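Local structure of nitrogenase molybdenum-iron protein alpha chain (Clostridium pasteurianum, 4WES) at residues A[203-207]-A[253-257]; A[209-215]-A[234-240]; A[272-276]-A[396-401]; A[65-69]-A[241-246]. The protein forms, with the beta chain, the molybdenum-iron component of nitrogenase, which reduces dinitrogen to ammonium at an iron-sulfur-molybdenum cluster. All coordinates share one frame; numbering follows the deposited sequence.

Contact 1. Residues A[203-207]-A[253-257]; sequences KEQKK and DKADL
Gln205 lies across the backbone of Lys254 and Ala255 where the loops leading into strands 209-215 and 257-260, neighbouring inner strands of a parallel sheet, meet at the strands' N-terminal end. The amide carbon CD of Gln205 packs 3.6 Å from the carbonyl carbon C of Lys254. The side chain reaches this far because CG stands anti to the backbone N (chi1 -175°) and the rest of the chain is extended. At its end NE2 gives a weak, bent hydrogen bond to OD1 of Asp256 (3.0 Å), the amide and carboxylate planes standing 62° apart. A water also bridges this corner: it accepts from Gln205 NE2 and donates both to Asp256 OD2 and to the carbonyl O of Lys206. A second water joins the backbones, accepting from Lys206 N and donating to Lys254 O.

Lys254 sits at the centre of an inverse gamma turn, and its chain bends at chi2 and chi4 to curl beside Lys203. Lysine suits the place, since its methylenes can pack along the loop while its amine still finds a carbonyl. Farther out, Arg406 NH1 bonds to Asp253 O and, weakly, to Gln205 OE1, and so probably helps to place both, while Asn251 OD1 takes the N-H of Lys203. The ammonium NZ of Lys254 meets Lys203 O at 2.8 Å, in the carbonyl plane and on a lone pair.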
loop_
_atom_site.group_PDB
_atom_site.type_symbol
_atom_site.label_atom_id
_atom_site.label_comp_id
_atom_site.label_asym_id
_atom_site.label_seq_id
_atom_site.Cartn_x
_atom_site.Cartn_y
_atom_site.Cartn_z
ATOM N N LYS A 203 -15.784 -11.833 47.740
ATOM C CA LYS A 203 -15.301 -13.119 47.285
ATOM C C LYS A 203 -14.595 -13.894 48.401
ATOM O O LYS A 203 -13.980 -13.322 49.305
ATOM C CB LYS A 203 -14.445 -12.965 46.036
ATOM C CG LYS A 203 -15.301 -12.628 44.828
ATOM C CD LYS A 203 -14.526 -12.640 43.517
ATOM C CE LYS A 203 -14.992 -13.746 42.583
ATOM N NZ LYS A 203 -14.532 -15.101 42.998
ATOM N N GLU A 204 -14.718 -15.215 48.329
ATOM C CA GLU A 204 -14.019 -16.131 49.222
ATOM C C GLU A 204 -12.536 -16.152 48.831
ATOM O O GLU A 204 -12.205 -16.355 47.681
ATOM C CB GLU A 204 -14.618 -17.523 49.062
ATOM C CG GLU A 204 -14.065 -18.661 49.910
ATOM C CD GLU A 204 -14.707 -20.013 49.594
ATOM O OE1 GLU A 204 -15.798 -20.031 48.957
ATOM O OE2 GLU A 204 -14.097 -21.045 49.970
ATOM N N GLN A 205 -11.652 -15.977 49.805
ATOM C CA GLN A 205 -10.208 -15.999 49.529
ATOM C C GLN A 205 -9.750 -17.423 49.195
ATOM O O GLN A 205 -10.089 -18.393 49.871
ATOM C CB GLN A 205 -9.427 -15.481 50.716
ATOM C CG GLN A 205 -7.924 -15.345 50.489
ATOM C CD GLN A 205 -7.265 -14.529 51.571
ATOM O OE1 GLN A 205 -7.900 -13.643 52.192
ATOM N NE2 GLN A 205 -5.966 -14.757 51.766
ATOM N N LYS A 206 -8.956 -17.537 48.140
ATOM C CA LYS A 206 -8.357 -18.795 47.735
ATOM C C LYS A 206 -6.976 -18.980 48.352
ATOM O O LYS A 206 -6.342 -18.044 48.847
ATOM C CB LYS A 206 -8.312 -18.923 46.185
ATOM C CG LYS A 206 -9.686 -19.009 45.522
ATOM C CD LYS A 206 -9.632 -19.030 44.004
ATOM C CE LYS A 206 -11.011 -19.317 43.434
ATOM N NZ LYS A 206 -10.942 -19.414 41.951
ATOM N N LYS A 207 -6.493 -20.209 48.289
ATOM C CA LYS A 207 -5.183 -20.538 48.847
ATOM C C LYS A 207 -4.060 -19.893 48.024
ATOM O O LYS A 207 -4.186 -19.716 46.817
ATOM C CB LYS A 207 -4.957 -22.044 48.908
ATOM C CG LYS A 207 -5.971 -22.791 49.754
ATOM C CD LYS A 207 -5.585 -24.264 49.831
ATOM C CE LYS A 207 -6.783 -25.185 49.630
ATOM N NZ LYS A 207 -7.780 -25.113 50.732
ATOM N N ASP A 253 -8.464 -7.156 48.854
ATOM C CA ASP A 253 -8.167 -7.563 50.214
ATOM C C ASP A 253 -8.124 -9.084 50.407
ATOM O O ASP A 253 -7.744 -9.543 51.472
ATOM C CB ASP A 253 -9.157 -6.933 51.203
ATOM C CG ASP A 253 -10.614 -7.303 50.913
ATOM O OD1 ASP A 253 -11.031 -7.299 49.737
ATOM O OD2 ASP A 253 -11.337 -7.603 51.892
ATOM N N LYS A 254 -8.491 -9.867 49.411
ATOM C CA LYS A 254 -8.537 -11.316 49.514
ATOM C C LYS A 254 -7.211 -11.925 49.064
ATOM O O LYS A 254 -7.148 -12.747 48.124
ATOM C CB LYS A 254 -9.729 -11.850 48.728
ATOM C CG LYS A 254 -11.067 -11.307 49.200
ATOM C CD LYS A 254 -11.391 -11.775 50.622
ATOM C CE LYS A 254 -12.405 -10.862 51.287
ATOM N NZ LYS A 254 -13.647 -10.847 50.499
ATOM N N ALA A 255 -6.136 -11.513 49.741
ATOM C CA ALA A 255 -4.797 -11.979 49.428
ATOM C C ALA A 255 -3.998 -12.084 50.694
ATOM O O ALA A 255 -4.276 -11.400 51.672
ATOM C CB ALA A 255 -4.076 -11.056 48.448
ATOM N N ASP A 256 -2.963 -12.917 50.655
ATOM C CA ASP A 256 -2.005 -12.996 51.751
ATOM C C ASP A 256 -0.716 -12.219 51.564
ATOM O O ASP A 256 -0.032 -11.971 52.545
ATOM C CB ASP A 256 -1.659 -14.455 52.031
ATOM C CG ASP A 256 -2.754 -15.145 52.791
ATOM O OD1 ASP A 256 -3.544 -14.453 53.472
ATOM O OD2 ASP A 256 -2.872 -16.349 52.692
ATOM N N LEU A 257 -0.396 -11.828 50.319
ATOM C CA LEU A 257 0.835 -11.096 50.098
ATOM C C LEU A 257 0.666 -10.176 48.913
ATOM O O LEU A 257 0.230 -10.613 47.843
ATOM C CB LEU A 257 2.007 -12.075 49.842
ATOM C CG LEU A 257 3.410 -11.454 49.688
ATOM C CD1 LEU A 257 3.875 -10.783 50.976
ATOM C CD2 LEU A 257 4.363 -12.554 49.261
HETATM O O HOH W 1 -4.288 -16.923 50.417
HETATM O O HOH W 2 -8.315 -14.998 46.800
#

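Contact 2. Residues A[209-215]-A[234-240]; sequences SINVLGE and YHVNATL
Strands 209-213 and 235-239 are the two parallel strands of a beta-alpha-beta unit, connected through helix 221-232, their directions diverging by 38°. Ile210 N bonds to His235 O, and Ile210 O receives Asn237 N at 2.8 Å. The ladder then shifts by one residue at Asn237 and resumes where Val212 N bonds to Ala238 O and Val212 O to Leu240 N.

On one face, in the conformer modelled for Ser209, His235 ND1 donates to Ser209 OG (3.0 Å), which lies 18° out of the imidazole plane; the same hydroxyl oxygen accepts a hydrogen bond from a water that also donates to Asn237 OD1, and it bonds to Lys206 O. Asn211 and Asn237 run side by side, ND2 of Asn237 meeting a lone pair of Asn211 OD1 at 2.9 Å. Asn211 suits this buried spot because its ND2 also serves Ala252 O and Asn258 OD1. Leu213 and Leu240 follow, touching through their CD2 methyls.

The other face is mostly apolar. Ile210, its CG1 between backbone N and carbonyl carbon (chi1 65°), places CD1 4.0 Å from Val236 CG1 and turns CG2 to Tyr234 CD1. Where the chain turns the corner, Gly214 adopts a positive phi, which glycine takes up readily, and Glu215 N closes on Leu240 O at 3.1 Å. Gly214 lies about 4 Å from the side chain of the cluster ligand Cys262; binding sites at the C-terminal ends of parallel strands are typical of alpha/beta folds.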
loop_
_atom_site.group_PDB
_atom_site.type_symbol
_atom_site.label_atom_id
_atom_site.label_comp_id
_atom_site.label_asym_id
_atom_site.label_seq_id
_atom_site.Cartn_x
_atom_site.Cartn_y
_atom_site.Cartn_z
ATOM N N SER A 209 -2.880 -16.899 47.780
ATOM C CA SER A 209 -3.334 -15.720 47.055
ATOM C C SER A 209 -2.373 -14.548 47.208
ATOM O O SER A 209 -1.986 -14.171 48.315
ATOM C CB SER A 209 -4.734 -15.305 47.509
ATOM O OG SER A 209 -5.760 -16.134 46.970
ATOM N N ILE A 210 -1.999 -13.994 46.060
ATOM C CA ILE A 210 -1.136 -12.821 45.995
ATOM C C ILE A 210 -1.823 -11.777 45.107
ATOM O O ILE A 210 -2.634 -12.094 44.257
ATOM C CB ILE A 210 0.254 -13.189 45.427
ATOM C CG1 ILE A 210 0.182 -13.651 43.982
ATOM C CG2 ILE A 210 0.892 -14.223 46.322
ATOM C CD1 ILE A 210 0.321 -12.498 42.979
ATOM N N ASN A 211 -1.426 -10.517 45.297
ATOM C CA ASN A 211 -1.741 -9.459 44.338
ATOM C C ASN A 211 -0.444 -8.922 43.754
ATOM O O ASN A 211 0.561 -8.874 44.444
ATOM C CB ASN A 211 -2.416 -8.269 44.979
ATOM C CG ASN A 211 -3.763 -8.573 45.604
ATOM O OD1 ASN A 211 -4.553 -9.385 45.098
ATOM N ND2 ASN A 211 -4.006 -7.932 46.761
ATOM N N VAL A 212 -0.491 -8.505 42.483
ATOM C CA VAL A 212 0.583 -7.714 41.916
ATOM C C VAL A 212 0.144 -6.262 41.874
ATOM O O VAL A 212 -0.799 -5.906 41.174
ATOM C CB VAL A 212 1.035 -8.190 40.539
ATOM C CG1 VAL A 212 2.282 -7.414 40.090
ATOM C CG2 VAL A 212 1.312 -9.680 40.528
ATOM N N LEU A 213 0.773 -5.444 42.700
ATOM C CA LEU A 213 0.427 -4.033 42.825
ATOM C C LEU A 213 1.346 -3.160 41.959
ATOM O O LEU A 213 2.574 -3.351 41.963
ATOM C CB LEU A 213 0.551 -3.563 44.267
ATOM C CG LEU A 213 -0.340 -4.221 45.331
ATOM C CD1 LEU A 213 -0.187 -3.478 46.644
ATOM C CD2 LEU A 213 -1.785 -4.304 44.889
ATOM N N GLY A 214 0.767 -2.162 41.295
ATOM C CA GLY A 214 1.568 -1.244 40.495
ATOM C C GLY A 214 2.142 -1.933 39.277
ATOM O O GLY A 214 3.344 -1.837 38.969
ATOM N N GLU A 215 1.271 -2.619 38.569
ATOM C CA GLU A 215 1.605 -3.327 37.350
ATOM C C GLU A 215 0.443 -3.145 36.388
ATOM O O GLU A 215 -0.708 -3.449 36.745
ATOM C CB GLU A 215 1.857 -4.801 37.623
ATOM C CG GLU A 215 1.913 -5.645 36.383
ATOM C CD GLU A 215 2.892 -5.161 35.337
ATOM O OE1 GLU A 215 2.547 -5.218 34.134
ATOM O OE2 GLU A 215 4.011 -4.734 35.728
ATOM N N TYR A 234 0.560 -20.223 42.588
ATOM C CA TYR A 234 -0.109 -19.095 43.219
ATOM C C TYR A 234 -1.452 -18.815 42.580
ATOM O O TYR A 234 -1.667 -19.086 41.381
ATOM C CB TYR A 234 0.752 -17.832 43.111
ATOM C CG TYR A 234 2.063 -17.941 43.873
ATOM C CD1 TYR A 234 2.098 -17.843 45.269
ATOM C CD2 TYR A 234 3.262 -18.163 43.209
ATOM C CE1 TYR A 234 3.277 -17.955 45.980
ATOM C CE2 TYR A 234 4.446 -18.280 43.904
ATOM C CZ TYR A 234 4.461 -18.189 45.286
ATOM O OH TYR A 234 5.626 -18.290 45.991
ATOM N N HIS A 235 -2.342 -18.216 43.358
ATOM C CA HIS A 235 -3.549 -17.652 42.849
ATOM C C HIS A 235 -3.290 -16.151 42.714
ATOM O O HIS A 235 -3.044 -15.484 43.719
ATOM C CB HIS A 235 -4.728 -17.876 43.806
ATOM C CG HIS A 235 -5.962 -17.180 43.353
ATOM N ND1 HIS A 235 -6.559 -16.155 44.064
ATOM C CD2 HIS A 235 -6.698 -17.342 42.235
ATOM C CE1 HIS A 235 -7.616 -15.723 43.403
ATOM N NE2 HIS A 235 -7.726 -16.430 42.293
ATOM N N VAL A 236 -3.372 -15.621 41.491
ATOM C CA VAL A 236 -3.175 -14.204 41.297
ATOM C C VAL A 236 -4.520 -13.518 41.505
ATOM O O VAL A 236 -5.336 -13.404 40.589
ATOM C CB VAL A 236 -2.528 -13.846 39.946
ATOM C CG1 VAL A 236 -2.254 -12.359 39.878
ATOM C CG2 VAL A 236 -1.258 -14.643 39.737
ATOM N N ASN A 237 -4.742 -13.096 42.744
ATOM C CA ASN A 237 -6.052 -12.565 43.127
ATOM C C ASN A 237 -6.426 -11.309 42.349
ATOM O O ASN A 237 -7.543 -11.166 41.882
ATOM C CB ASN A 237 -6.025 -12.304 44.638
ATOM C CG ASN A 237 -7.309 -11.722 45.144
ATOM O OD1 ASN A 237 -8.365 -12.355 45.092
ATOM N ND2 ASN A 237 -7.244 -10.486 45.578
ATOM N N ALA A 238 -5.472 -10.386 42.234
ATOM C CA ALA A 238 -5.683 -9.156 41.497
ATOM C C ALA A 238 -4.348 -8.598 41.083
ATOM O O ALA A 238 -3.362 -8.727 41.801
ATOM C CB ALA A 238 -6.395 -8.120 42.356
ATOM N N THR A 239 -4.348 -7.932 39.938
ATOM C CA THR A 239 -3.261 -7.053 39.526
ATOM C C THR A 239 -3.856 -5.648 39.481
ATOM O O THR A 239 -4.876 -5.382 38.821
ATOM C CB THR A 239 -2.669 -7.473 38.191
ATOM O OG1 THR A 239 -2.070 -8.758 38.390
ATOM C CG2 THR A 239 -1.595 -6.506 37.701
ATOM N N LEU A 240 -3.235 -4.729 40.223
ATOM C CA LEU A 240 -3.656 -3.333 40.222
ATOM C C LEU A 240 -2.736 -2.553 39.309
ATOM O O LEU A 240 -1.595 -2.259 39.693
ATOM C CB LEU A 240 -3.671 -2.748 41.638
ATOM C CG LEU A 240 -4.998 -2.916 42.393
ATOM C CD1 LEU A 240 -5.445 -4.340 42.509
ATOM C CD2 LEU A 240 -4.954 -2.224 43.732
HETATM O O HOH W 2 -8.315 -14.998 46.800
#

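Contact 3. Residues A[272-276]-A[396-401]; sequences MMETK and ITVTPD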
loop_
_atom_site.group_PDB
_atom_site.type_symbol
_atom_site.label_atom_id
_atom_site.label_comp_id
_atom_site.label_asym_id
_atom_site.label_seq_id
_atom_site.Cartn_x
_atom_site.Cartn_y
_atom_site.Cartn_z
ATOM N N MET A 272 -1.494 1.208 53.039
ATOM C CA MET A 272 -2.833 1.241 53.630
ATOM C C MET A 272 -3.437 -0.143 53.772
ATOM O O MET A 272 -4.160 -0.403 54.731
ATOM C CB MET A 272 -3.764 2.188 52.872
ATOM C CG MET A 272 -3.349 3.634 53.037
ATOM S SD MET A 272 -4.465 4.854 52.323
ATOM C CE MET A 272 -4.063 4.704 50.588
ATOM N N MET A 273 -3.169 -1.042 52.825
ATOM C CA MET A 273 -3.660 -2.410 52.946
ATOM C C MET A 273 -2.997 -3.128 54.119
ATOM O O MET A 273 -3.625 -3.948 54.794
ATOM C CB MET A 273 -3.494 -3.181 51.648
ATOM C CG MET A 273 -4.421 -2.713 50.559
ATOM S SD MET A 273 -4.343 -3.704 49.054
ATOM C CE MET A 273 -5.242 -5.158 49.575
ATOM N N GLU A 274 -1.707 -2.870 54.343
ATOM C CA GLU A 274 -1.049 -3.432 55.500
ATOM C C GLU A 274 -1.686 -2.902 56.793
ATOM O O GLU A 274 -1.971 -3.671 57.712
ATOM C CB GLU A 274 0.459 -3.163 55.501
ATOM C CG GLU A 274 1.180 -3.857 56.648
ATOM C CD GLU A 274 2.680 -3.819 56.590
ATOM O OE1 GLU A 274 3.246 -3.332 55.600
ATOM O OE2 GLU A 274 3.282 -4.237 57.583
ATOM N N THR A 275 -1.926 -1.584 56.879
ATOM C CA THR A 275 -2.492 -1.017 58.088
ATOM C C THR A 275 -3.920 -1.527 58.341
ATOM O O THR A 275 -4.287 -1.874 59.477
ATOM C CB THR A 275 -2.506 0.502 57.971
ATOM O OG1 THR A 275 -1.154 0.945 57.807
ATOM C CG2 THR A 275 -3.169 1.136 59.154
ATOM N N LYS A 276 -4.748 -1.519 57.296
ATOM C CA LYS A 276 -6.173 -1.781 57.459
ATOM C C LYS A 276 -6.489 -3.275 57.557
ATOM O O LYS A 276 -7.347 -3.667 58.346
ATOM C CB LYS A 276 -6.967 -1.146 56.323
ATOM C CG LYS A 276 -8.474 -1.321 56.450
ATOM C CD LYS A 276 -9.235 -0.455 55.444
ATOM C CE LYS A 276 -10.731 -0.688 55.532
ATOM N NZ LYS A 276 -11.502 0.252 54.687
ATOM N N ILE A 396 -4.836 10.472 53.296
ATOM C CA ILE A 396 -5.833 9.800 54.076
ATOM C C ILE A 396 -5.176 8.810 55.007
ATOM O O ILE A 396 -4.039 8.360 54.808
ATOM C CB ILE A 396 -6.911 9.142 53.224
ATOM C CG1 ILE A 396 -6.317 7.940 52.494
ATOM C CG2 ILE A 396 -7.534 10.174 52.273
ATOM C CD1 ILE A 396 -7.347 7.036 51.852
ATOM N N THR A 397 -5.862 8.569 56.110
ATOM C CA THR A 397 -5.361 7.625 57.075
ATOM C C THR A 397 -6.385 6.541 57.251
ATOM O O THR A 397 -7.594 6.784 57.239
ATOM C CB THR A 397 -5.045 8.229 58.459
ATOM O OG1 THR A 397 -6.247 8.364 59.202
ATOM C CG2 THR A 397 -4.323 9.584 58.360
ATOM N N VAL A 398 -5.895 5.315 57.337
ATOM C CA VAL A 398 -6.752 4.172 57.616
ATOM C C VAL A 398 -6.350 3.592 58.967
ATOM O O VAL A 398 -5.290 3.898 59.485
ATOM C CB VAL A 398 -6.689 3.099 56.503
ATOM C CG1 VAL A 398 -7.201 3.644 55.174
ATOM C CG2 VAL A 398 -5.276 2.553 56.355
ATOM N N THR A 399 -7.163 2.681 59.469
ATOM C CA THR A 399 -6.917 2.041 60.762
ATOM C C THR A 399 -7.282 0.578 60.631
ATOM O O THR A 399 -7.925 0.186 59.656
ATOM C CB THR A 399 -7.777 2.693 61.851
ATOM O OG1 THR A 399 -9.177 2.545 61.560
ATOM C CG2 THR A 399 -7.429 4.173 62.042
ATOM N N PRO A 400 -6.826 -0.260 61.576
ATOM C CA PRO A 400 -7.129 -1.676 61.444
ATOM C C PRO A 400 -8.599 -1.919 61.441
ATOM O O PRO A 400 -9.298 -1.492 62.362
ATOM C CB PRO A 400 -6.514 -2.305 62.699
ATOM C CG PRO A 400 -5.481 -1.356 63.139
ATOM C CD PRO A 400 -5.931 0.010 62.714
ATOM N N ASP A 401 -9.061 -2.666 60.459
ATOM C CA ASP A 401 -10.452 -3.017 60.351
ATOM C C ASP A 401 -10.813 -4.003 61.491
ATOM O O ASP A 401 -10.199 -5.052 61.611
ATOM C CB ASP A 401 -10.711 -3.579 58.944
ATOM C CG ASP A 401 -12.196 -3.792 58.646
ATOM O OD1 ASP A 401 -12.704 -3.134 57.711
ATOM O OD2 ASP A 401 -12.827 -4.641 59.327
#
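Ile396, within the long loop before helix 411-419, meets Met272 of helix 263-277. In the conformer modelled its CG1 and CD1 both lie 3.6 Å from the sulfur of Met272, the side chains crossing at about a right angle, and Ile396 also packs on helix 182-196. Two residues on, Val398 points its side chain at the helix. With CG1 anti to the carbonyl carbon (chi1 -63°), CG2 falls between backbone N and carbonyl carbon and meets Met272 CB (3.8 Å) and Thr275 CG2 (3.8 Å); a compact beta-branched residue can place one methyl against both, about one turn apart on the helix.

Thr399 O lies 3.4 Å from Lys276 CA in a C-H...O contact, and Pro400 brings its CA to Thr275 O in another. Asp401 then supplies a conventional bond: its backbone N donates to Lys276 O at 2.9 Å, almost straight at 175° and on a lone pair. Its OD2 accepts from Gln403 N and Lys404 N; Lys276 NZ stays 4.7 Å from Asp401 OD1, so their opposite charges probably attract without touching. The loop is therefore held by methyl and thioether packing and by one hydrogen bond to the Lys276 carbonyl near the helix end.

Contact 4. Residues A[65-69]-A[241-246]; sequences PIKDM and TGDATY
Lys67 and Asp243 form a salt bridge, NZ to OD1 2.8 Å, with the amine coming from above the carboxylate plane. The same nitrogen bonds to Asp243 O at 3.1 Å, and Lys92 O and Glu94 OE1 share it too. Lysine suits this buried place because its long extended chain carries one ammonium to several acceptors; Asp243 is itself held by Lys92 N and Trp223 NE1.

One direct hydrogen bond and one water bridge tie the backbones. Lys67 N points almost straight at Ala244 O (3.0 Å), and a water donates to Pro65 O while accepting from Asp243 N. Each partner is a tight turn: residues 66-69 make a type I beta turn and residues 241-244 a type II turn, which follows a cis peptide before Thr241. Thr245 is the N-cap of helix 246-250, its OG1 bonding to Lys248 N. Asp68 adds to that helix start, its OD1 accepting Tyr246 N at 2.8 Å through the syn lone pair.

Packing contacts follow. Pro65 CB lies 3.5 Å from Thr241 OG1, whose hydrogen bond goes to Val62 O. Ile66 sets CG1 against Thr241 CB and CG2 against Tyr246 CB. Met69, fully extended, makes an oblique Met-aromatic contact, its SD 5.1 Å from the centre of the Tyr246 ring.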
loop_
_atom_site.group_PDB
_atom_site.type_symbol
_atom_site.label_atom_id
_atom_site.label_comp_id
_atom_site.label_asym_id
_atom_site.label_seq_id
_atom_site.Cartn_x
_atom_site.Cartn_y
_atom_site.Cartn_z
ATOM N N PRO A 65 -6.510 1.552 33.047
ATOM C CA PRO A 65 -6.466 0.127 32.737
ATOM C C PRO A 65 -7.628 -0.723 33.224
ATOM O O PRO A 65 -7.750 -1.857 32.796
ATOM C CB PRO A 65 -5.152 -0.330 33.348
ATOM C CG PRO A 65 -4.306 0.923 33.347
ATOM C CD PRO A 65 -5.274 1.992 33.697
ATOM N N ILE A 66 -8.423 -0.232 34.170
ATOM C CA ILE A 66 -9.583 -1.021 34.646
ATOM C C ILE A 66 -10.594 -1.081 33.507
ATOM O O ILE A 66 -11.235 -0.091 33.165
ATOM C CB ILE A 66 -10.189 -0.447 35.932
ATOM C CG1 ILE A 66 -9.146 -0.367 37.038
ATOM C CG2 ILE A 66 -11.381 -1.329 36.364
ATOM C CD1 ILE A 66 -9.638 0.258 38.327
ATOM N N LYS A 67 -10.740 -2.261 32.900
ATOM C CA LYS A 67 -11.276 -2.371 31.554
ATOM C C LYS A 67 -12.780 -2.379 31.459
ATOM O O LYS A 67 -13.322 -2.188 30.380
ATOM C CB LYS A 67 -10.711 -3.635 30.902
ATOM C CG LYS A 67 -11.190 -4.926 31.566
ATOM C CD LYS A 67 -10.351 -6.129 31.227
ATOM C CE LYS A 67 -10.719 -7.297 32.095
ATOM N NZ LYS A 67 -9.911 -8.493 31.777
ATOM N N ASP A 68 -13.471 -2.667 32.577
ATOM C CA ASP A 68 -14.948 -2.735 32.564
ATOM C C ASP A 68 -15.560 -1.577 33.343
ATOM O O ASP A 68 -16.771 -1.589 33.639
ATOM C CB ASP A 68 -15.464 -4.089 33.042
ATOM C CG ASP A 68 -15.050 -4.436 34.454
ATOM O OD1 ASP A 68 -14.255 -3.716 35.073
ATOM O OD2 ASP A 68 -15.540 -5.471 34.909
ATOM N N MET A 69 -14.748 -0.552 33.600
ATOM C CA MET A 69 -15.189 0.727 34.117
ATOM C C MET A 69 -15.158 1.749 32.998
ATOM O O MET A 69 -14.164 1.791 32.270
ATOM C CB MET A 69 -14.267 1.090 35.297
ATOM C CG MET A 69 -14.445 2.403 36.005
ATOM S SD MET A 69 -13.478 2.344 37.532
ATOM C CE MET A 69 -13.734 4.069 38.018
ATOM N N THR A 241 -3.170 -2.226 38.080
ATOM C CA THR A 241 -4.503 -2.392 37.521
ATOM C C THR A 241 -4.507 -3.039 36.117
ATOM O O THR A 241 -5.523 -3.032 35.447
ATOM C CB THR A 241 -5.249 -1.047 37.458
ATOM O OG1 THR A 241 -4.420 -0.128 36.739
ATOM C CG2 THR A 241 -5.556 -0.504 38.832
ATOM N N GLY A 242 -3.360 -3.613 35.696
ATOM C CA GLY A 242 -3.278 -4.161 34.355
ATOM C C GLY A 242 -4.246 -5.319 34.111
ATOM O O GLY A 242 -4.293 -6.284 34.883
ATOM N N ASP A 243 -5.036 -5.167 33.042
ATOM C CA ASP A 243 -6.085 -6.098 32.679
ATOM C C ASP A 243 -7.105 -6.331 33.793
ATOM O O ASP A 243 -7.791 -7.358 33.766
ATOM C CB ASP A 243 -5.504 -7.442 32.180
ATOM C CG ASP A 243 -6.536 -8.296 31.461
ATOM O OD1 ASP A 243 -7.383 -7.756 30.722
ATOM O OD2 ASP A 243 -6.524 -9.548 31.663
ATOM N N ALA A 244 -7.259 -5.397 34.725
ATOM C CA ALA A 244 -8.138 -5.613 35.859
ATOM C C ALA A 244 -9.595 -5.433 35.506
ATOM O O ALA A 244 -9.974 -4.556 34.736
ATOM C CB ALA A 244 -7.802 -4.635 36.978
ATOM N N THR A 245 -10.429 -6.253 36.155
ATOM C CA THR A 245 -11.833 -5.931 36.296
ATOM C C THR A 245 -12.044 -5.103 37.551
ATOM O O THR A 245 -11.285 -5.202 38.541
ATOM C CB THR A 245 -12.712 -7.189 36.401
ATOM O OG1 THR A 245 -12.354 -7.888 37.588
ATOM C CG2 THR A 245 -12.567 -8.043 35.169
ATOM N N TYR A 246 -13.133 -4.337 37.546
ATOM C CA TYR A 246 -13.519 -3.592 38.731
ATOM C C TYR A 246 -13.700 -4.511 39.934
ATOM O O TYR A 246 -13.251 -4.226 41.056
ATOM C CB TYR A 246 -14.798 -2.808 38.410
ATOM C CG TYR A 246 -15.281 -1.925 39.515
ATOM C CD1 TYR A 246 -14.688 -0.699 39.762
ATOM C CD2 TYR A 246 -16.370 -2.302 40.320
ATOM C CE1 TYR A 246 -15.124 0.136 40.753
ATOM C CE2 TYR A 246 -16.820 -1.449 41.309
ATOM C CZ TYR A 246 -16.209 -0.246 41.541
ATOM O OH TYR A 246 -16.655 0.564 42.543
HETATM O O HOH W 3 -5.654 -3.035 31.331
#

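How the contacts relate
Contact 2 is the hub. Contact 1 lies at the N-terminal end of its strands, their centres about 10 Å apart: Asp256 N probably bonds to Ser209 O (2.8 Å) where the loop 253-257 runs into the neighbouring strand, and one water serves both contacts. Contact 4 takes over at the other end, where Gly242 N probably bonds to Glu215 O (2.9 Å). Contact 3 touches contacts 1 and 2 through Met273, whose CE packs on Asp253 CA and Asn211 ND2. Toward the iron-sulfur-molybdenum cluster, Gly214 of contact 2 comes within about 6 Å and the Pro65 side chain of contact 4 within about 8 Å, whereas contacts 1 and 3 lie away from the cofactor sites.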